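Local structure of Beta2-bungarotoxin (Bungarus multicinctus, 1BUN) at residues A22-P27 with V33-G38; N45-D50 with R54-E59. The protein serves as the Kunitz-type subunit of a snake neurotoxin, disulfide-linked to a phospholipase A2 subunit that it probably helps direct to presynaptic nerve terminals. All blocks are in the same frame, centred on the assembly; numbering follows the deposited sequence.

Interaction 1 (A22-P27 with V33-G38); sequences AFYYKP and VQFRYG
Ala22, Phe23 and Tyr24 pair with Phe35, Gln34 and Val33 in the twisted antiparallel hairpin at the heart of the Kunitz (BPTI-like) fold. The short strand segments run at 120° to one another, the mark of its strong twist. Four backbone hydrogen bonds join them: Ala22 and Phe35 exchange one pair, Ala22 N to Phe35 O (3.2 Å) and Phe35 N to Ala22 O (2.9 Å), and Tyr24 and Val33 exchange the other. Between these lies the non-hydrogen-bonded pair Phe23–Gln34, where Phe23 CA makes a CA-H...O contact with Val33 O.

On the face bearing Ala22, Tyr24, Val33 and Phe35, the edge of the Tyr24 ring meets the face of the Phe35 ring in a T-shaped stack, with centroids 4.9 Å apart and planes at 69°. Tyr24 CD1 leads, 3.4 Å from Phe35 CD1. Both rings have CG set between backbone N and carbonyl carbon (chi1 70° for Tyr24), which probably lays them back over the sheet, where Tyr24 and Phe35, on diagonal positions, meet. The backbone N of Tyr37 lies over the other face of Phe35, offset toward the rim, and Ala22 CB sits 3.9 Å from Phe35 CE1 and 3.8 Å from Tyr37 CB. Lys26 NZ gives a weak hydrogen bond to Tyr24 OH.

The other face carries Phe23, whose CE2 rests 4.1 Å from Gln34 CB; the ring and amide planes are tilted only modestly against each other, while the two side chains run at a slant. Beyond the hairpin, helix 50-57 packs through Asp50 on Phe23 and through Cys57 on Tyr25, while Gly38 shares a backbone hydrogen bond with Cys16.

Interaction 2 (N45-D50 with R54-E59); sequences NHFKSD and RCECLE
With CG opposite its carbonyl carbon and beside its backbone N (chi1 -41°), Phe47 points its ring from the loop toward the last turn of the helix, where Glu56 and Cys57 receive it. Arg54 bends at chi3 (76°), carrying its guanidinium back to Asp50 one turn earlier.

The outer carbons of the Phe47 ring, CE1, CZ and CE2, meet the helix obliquely. CZ lies 3.8 Å from Cys57 SG and CE1 3.9 Å from the same sulfur, a sulfur-aromatic contact, while CE2 rests 3.9 Å from Glu56 CB. That sulfur is fixed by its disulfide to Cys7, one of the three of the Kunitz fold, so the ring packs against the bond that ties the C-terminal helix to the N-terminal part of the chain. Leu52 and Cys53 of helix 50-57 also touch the ring.

At the start of the helix, right after the N-cap Ser49, Asp50 OD2 forms a salt bridge with Arg54 NH1 at 3.1 Å. The oxygen lies at the edge of the guanidinium, near its plane, but the two flat groups stand at 85° and the hydrogen bond is weak. A negative charge in this first turn should also suit the helix dipole. The backbone bond from Arg54 N to Asp50 O is less surely placed. At the far end, Arg54 O accepts from both Cys57 N and Leu58 N, and the neighbouring Cys55 is disulfide-bonded to the other protein chain of the assembly.

How the interactions relate
Interactions 1 and 2 follow one another along the chain, hairpin first and loop with helix second, and their centres lie about 9 Å apart. They are sewn together along strand 20-26: Phe47 N lies 2.7 Å from Phe23 O and Asn45 OD1 2.7 Å from Tyr25 N, both probable hydrogen bonds. On the second strand, the rings of Tyr37 and His46 stack. Segment 45-50 thus lies between hairpin and helix, touching the sheet through Asn45, His46 and Phe47 N, and the helix through the Phe47 ring and Asp50. Only interaction 2 reaches the partner protein chain.

Interaction 1 (A22-P27 with V33-G38)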
# COMPACT_ATOMS: atom_id res chain seq x y z
N ALA B 22 -21.98 6.52 9.16
CA ALA B 22 -20.93 5.95 8.36
C ALA B 22 -21.22 6.31 6.89
O ALA B 22 -22.21 6.99 6.59
CB ALA B 22 -20.85 4.43 8.59
N PHE B 23 -20.30 5.98 5.99
CA PHE B 23 -20.51 6.28 4.59
C PHE B 23 -20.45 4.99 3.87
O PHE B 23 -19.83 4.04 4.35
CB PHE B 23 -19.44 7.20 4.03
CG PHE B 23 -19.21 8.43 4.86
CD1 PHE B 23 -18.67 8.33 6.13
CD2 PHE B 23 -19.54 9.66 4.38
CE1 PHE B 23 -18.47 9.45 6.89
CE2 PHE B 23 -19.34 10.77 5.15
CZ PHE B 23 -18.81 10.66 6.41
N TYR B 24 -21.18 4.95 2.77
CA TYR B 24 -21.26 3.79 1.94
C TYR B 24 -21.09 4.29 0.53
O TYR B 24 -21.28 5.49 0.28
CB TYR B 24 -22.62 3.16 2.10
CG TYR B 24 -23.75 3.95 1.51
CD1 TYR B 24 -24.34 5.01 2.19
CD2 TYR B 24 -24.32 3.55 0.32
CE1 TYR B 24 -25.48 5.62 1.69
CE2 TYR B 24 -25.43 4.14 -0.18
CZ TYR B 24 -26.02 5.16 0.50
OH TYR B 24 -27.21 5.64 -0.01
N TYR B 25 -20.76 3.41 -0.40
CA TYR B 25 -20.59 3.86 -1.76
C TYR B 25 -21.87 3.72 -2.55
O TYR B 25 -22.56 2.69 -2.47
CB TYR B 25 -19.45 3.08 -2.45
CG TYR B 25 -19.16 3.54 -3.86
CD1 TYR B 25 -18.61 4.80 -4.10
CD2 TYR B 25 -19.48 2.74 -4.94
CE1 TYR B 25 -18.39 5.24 -5.40
CE2 TYR B 25 -19.26 3.18 -6.23
CZ TYR B 25 -18.72 4.42 -6.45
OH TYR B 25 -18.48 4.82 -7.74
N LYS B 26 -22.23 4.77 -3.28
CA LYS B 26 -23.41 4.72 -4.11
C LYS B 26 -22.96 4.64 -5.58
O LYS B 26 -22.41 5.61 -6.13
CB LYS B 26 -24.31 5.93 -3.88
CG LYS B 26 -25.73 5.62 -4.28
CD LYS B 26 -26.66 6.81 -4.37
CE LYS B 26 -28.13 6.35 -4.29
NZ LYS B 26 -28.48 5.78 -2.92
N PRO B 27 -23.12 3.47 -6.22
CA PRO B 27 -22.72 3.33 -7.63
C PRO B 27 -23.38 4.33 -8.57
O PRO B 27 -22.72 4.92 -9.40
CB PRO B 27 -23.09 1.89 -7.95
CG PRO B 27 -24.05 1.48 -6.88
CD PRO B 27 -23.54 2.18 -5.67
N VAL B 33 -21.69 8.34 0.32
CA VAL B 33 -22.62 9.27 0.96
C VAL B 33 -22.84 8.83 2.39
O VAL B 33 -22.57 7.66 2.72
CB VAL B 33 -23.95 9.41 0.18
CG1 VAL B 33 -23.71 10.14 -1.11
CG2 VAL B 33 -24.54 8.08 -0.11
N GLN B 34 -23.22 9.77 3.26
CA GLN B 34 -23.48 9.46 4.67
C GLN B 34 -24.82 8.73 4.88
O GLN B 34 -25.81 9.03 4.20
CB GLN B 34 -23.47 10.74 5.50
CG GLN B 34 -23.54 10.51 7.03
CD GLN B 34 -23.34 11.81 7.85
OE1 GLN B 34 -23.26 11.78 9.09
NE2 GLN B 34 -23.25 12.95 7.15
N PHE B 35 -24.84 7.76 5.80
CA PHE B 35 -26.06 7.01 6.12
C PHE B 35 -26.08 6.56 7.58
O PHE B 35 -25.07 6.68 8.29
CB PHE B 35 -26.28 5.82 5.16
CG PHE B 35 -25.48 4.59 5.50
CD1 PHE B 35 -24.11 4.60 5.53
CD2 PHE B 35 -26.12 3.39 5.75
CE1 PHE B 35 -23.38 3.43 5.79
CE2 PHE B 35 -25.39 2.22 6.01
CZ PHE B 35 -24.03 2.25 6.03
N ARG B 36 -27.24 6.11 8.05
CA ARG B 36 -27.38 5.65 9.43
C ARG B 36 -27.00 4.17 9.47
O ARG B 36 -27.78 3.33 9.02
CB ARG B 36 -28.82 5.86 9.93
CG ARG B 36 -29.28 7.32 10.05
CD ARG B 36 -30.69 7.44 10.67
NE ARG B 36 -30.63 7.80 12.10
CZ ARG B 36 -31.16 7.07 13.09
NH1 ARG B 36 -31.82 5.95 12.83
NH2 ARG B 36 -30.94 7.41 14.34
N TYR B 37 -25.79 3.87 9.90
CA TYR B 37 -25.32 2.47 9.98
C TYR B 37 -25.72 1.85 11.33
O TYR B 37 -25.44 2.43 12.39
CB TYR B 37 -23.79 2.40 9.82
CG TYR B 37 -23.25 0.99 9.89
CD1 TYR B 37 -23.70 0.02 8.99
CD2 TYR B 37 -22.33 0.61 10.86
CE1 TYR B 37 -23.26 -1.29 9.07
CE2 TYR B 37 -21.87 -0.71 10.94
CZ TYR B 37 -22.36 -1.65 10.04
OH TYR B 37 -21.99 -2.96 10.13
N GLY B 38 -26.33 0.66 11.30
CA GLY B 38 -26.78 0.02 12.52
C GLY B 38 -25.93 -1.10 13.10
O GLY B 38 -26.36 -1.75 14.04

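Interaction 2 (N45-D50 with R54-E59)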
# COMPACT_ATOMS: atom_id res chain seq x y z
N ASN B 45 -20.04 -2.52 2.96
CA ASN B 45 -20.16 -1.21 2.31
C ASN B 45 -20.61 -0.26 3.40
O ASN B 45 -21.81 0.00 3.58
CB ASN B 45 -21.18 -1.25 1.16
CG ASN B 45 -21.17 0.03 0.31
OD1 ASN B 45 -20.45 0.97 0.62
ND2 ASN B 45 -21.97 0.06 -0.74
N HIS B 46 -19.66 0.08 4.26
CA HIS B 46 -19.86 1.01 5.37
C HIS B 46 -18.48 1.34 5.92
O HIS B 46 -17.74 0.45 6.38
CB HIS B 46 -20.78 0.41 6.46
CG HIS B 46 -20.26 -0.85 7.09
ND1 HIS B 46 -19.32 -0.89 8.09
CD2 HIS B 46 -20.62 -2.14 6.87
CE1 HIS B 46 -19.13 -2.17 8.44
NE2 HIS B 46 -19.90 -2.97 7.72
N PHE B 47 -18.10 2.60 5.88
CA PHE B 47 -16.77 2.96 6.36
C PHE B 47 -16.84 4.15 7.31
O PHE B 47 -17.69 5.02 7.14
CB PHE B 47 -15.84 3.23 5.14
CG PHE B 47 -16.03 2.26 3.99
CD1 PHE B 47 -17.06 2.43 3.07
CD2 PHE B 47 -15.24 1.14 3.88
CE1 PHE B 47 -17.30 1.49 2.06
CE2 PHE B 47 -15.48 0.18 2.86
CZ PHE B 47 -16.52 0.37 1.96
N LYS B 48 -15.94 4.21 8.28
CA LYS B 48 -15.89 5.30 9.25
C LYS B 48 -15.90 6.66 8.60
O LYS B 48 -16.34 7.62 9.21
CB LYS B 48 -14.63 5.28 10.11
CG LYS B 48 -14.06 3.93 10.52
CD LYS B 48 -12.63 4.15 11.09
CE LYS B 48 -11.90 2.82 11.34
NZ LYS B 48 -11.50 2.12 10.09
N SER B 49 -15.34 6.79 7.40
CA SER B 49 -15.32 8.10 6.76
C SER B 49 -15.28 8.12 5.24
O SER B 49 -15.04 7.10 4.61
CB SER B 49 -14.16 8.93 7.32
OG SER B 49 -12.90 8.36 7.01
N ASP B 50 -15.57 9.29 4.69
CA ASP B 50 -15.57 9.55 3.24
C ASP B 50 -14.24 9.15 2.60
O ASP B 50 -14.20 8.39 1.64
CB ASP B 50 -15.83 11.05 2.99
CG ASP B 50 -16.27 11.34 1.56
OD1 ASP B 50 -16.86 10.46 0.91
OD2 ASP B 50 -16.04 12.47 1.06
N ARG B 54 -13.82 6.46 -0.24
CA ARG B 54 -13.39 6.72 -1.62
C ARG B 54 -12.26 5.75 -1.89
O ARG B 54 -12.30 4.95 -2.82
CB ARG B 54 -12.85 8.13 -1.79
CG ARG B 54 -13.62 9.19 -1.07
CD ARG B 54 -13.35 10.52 -1.68
NE ARG B 54 -14.07 10.66 -2.94
CZ ARG B 54 -15.30 11.18 -3.04
NH1 ARG B 54 -15.94 11.59 -1.93
NH2 ARG B 54 -15.88 11.27 -4.24
N CYS B 55 -11.31 5.76 -0.96
CA CYS B 55 -10.14 4.91 -1.01
C CYS B 55 -10.47 3.48 -1.40
O CYS B 55 -9.80 2.90 -2.25
CB CYS B 55 -9.48 4.88 0.36
SG CYS B 55 -7.83 4.14 0.34
N GLU B 56 -11.51 2.94 -0.77
CA GLU B 56 -11.92 1.56 -0.99
C GLU B 56 -12.82 1.32 -2.18
O GLU B 56 -12.82 0.20 -2.72
CB GLU B 56 -12.65 1.03 0.26
CG GLU B 56 -11.83 0.83 1.49
CD GLU B 56 -11.28 -0.57 1.59
OE1 GLU B 56 -10.67 -1.06 0.62
OE2 GLU B 56 -11.44 -1.19 2.66
N CYS B 57 -13.56 2.34 -2.59
CA CYS B 57 -14.54 2.18 -3.66
C CYS B 57 -14.51 3.03 -4.90
O CYS B 57 -15.20 2.70 -5.87
CB CYS B 57 -15.95 2.33 -3.09
SG CYS B 57 -16.33 1.22 -1.73
N LEU B 58 -13.81 4.15 -4.87
CA LEU B 58 -13.80 4.99 -6.05
C LEU B 58 -13.32 4.22 -7.28
O LEU B 58 -12.34 3.49 -7.23
CB LEU B 58 -13.01 6.28 -5.80
CG LEU B 58 -13.78 7.59 -6.06
CD1 LEU B 58 -15.21 7.50 -5.61
CD2 LEU B 58 -13.10 8.74 -5.36
N GLU B 59 -14.14 4.28 -8.32
CA GLU B 59 -13.86 3.60 -9.59
C GLU B 59 -12.90 4.41 -10.45
O GLU B 59 -13.20 5.54 -10.82
CB GLU B 59 -15.17 3.38 -10.35
CG GLU B 59 -16.23 2.65 -9.55
CD GLU B 59 -17.55 2.57 -10.29
OE1 GLU B 59 -17.53 2.18 -11.48
OE2 GLU B 59 -18.60 2.92 -9.70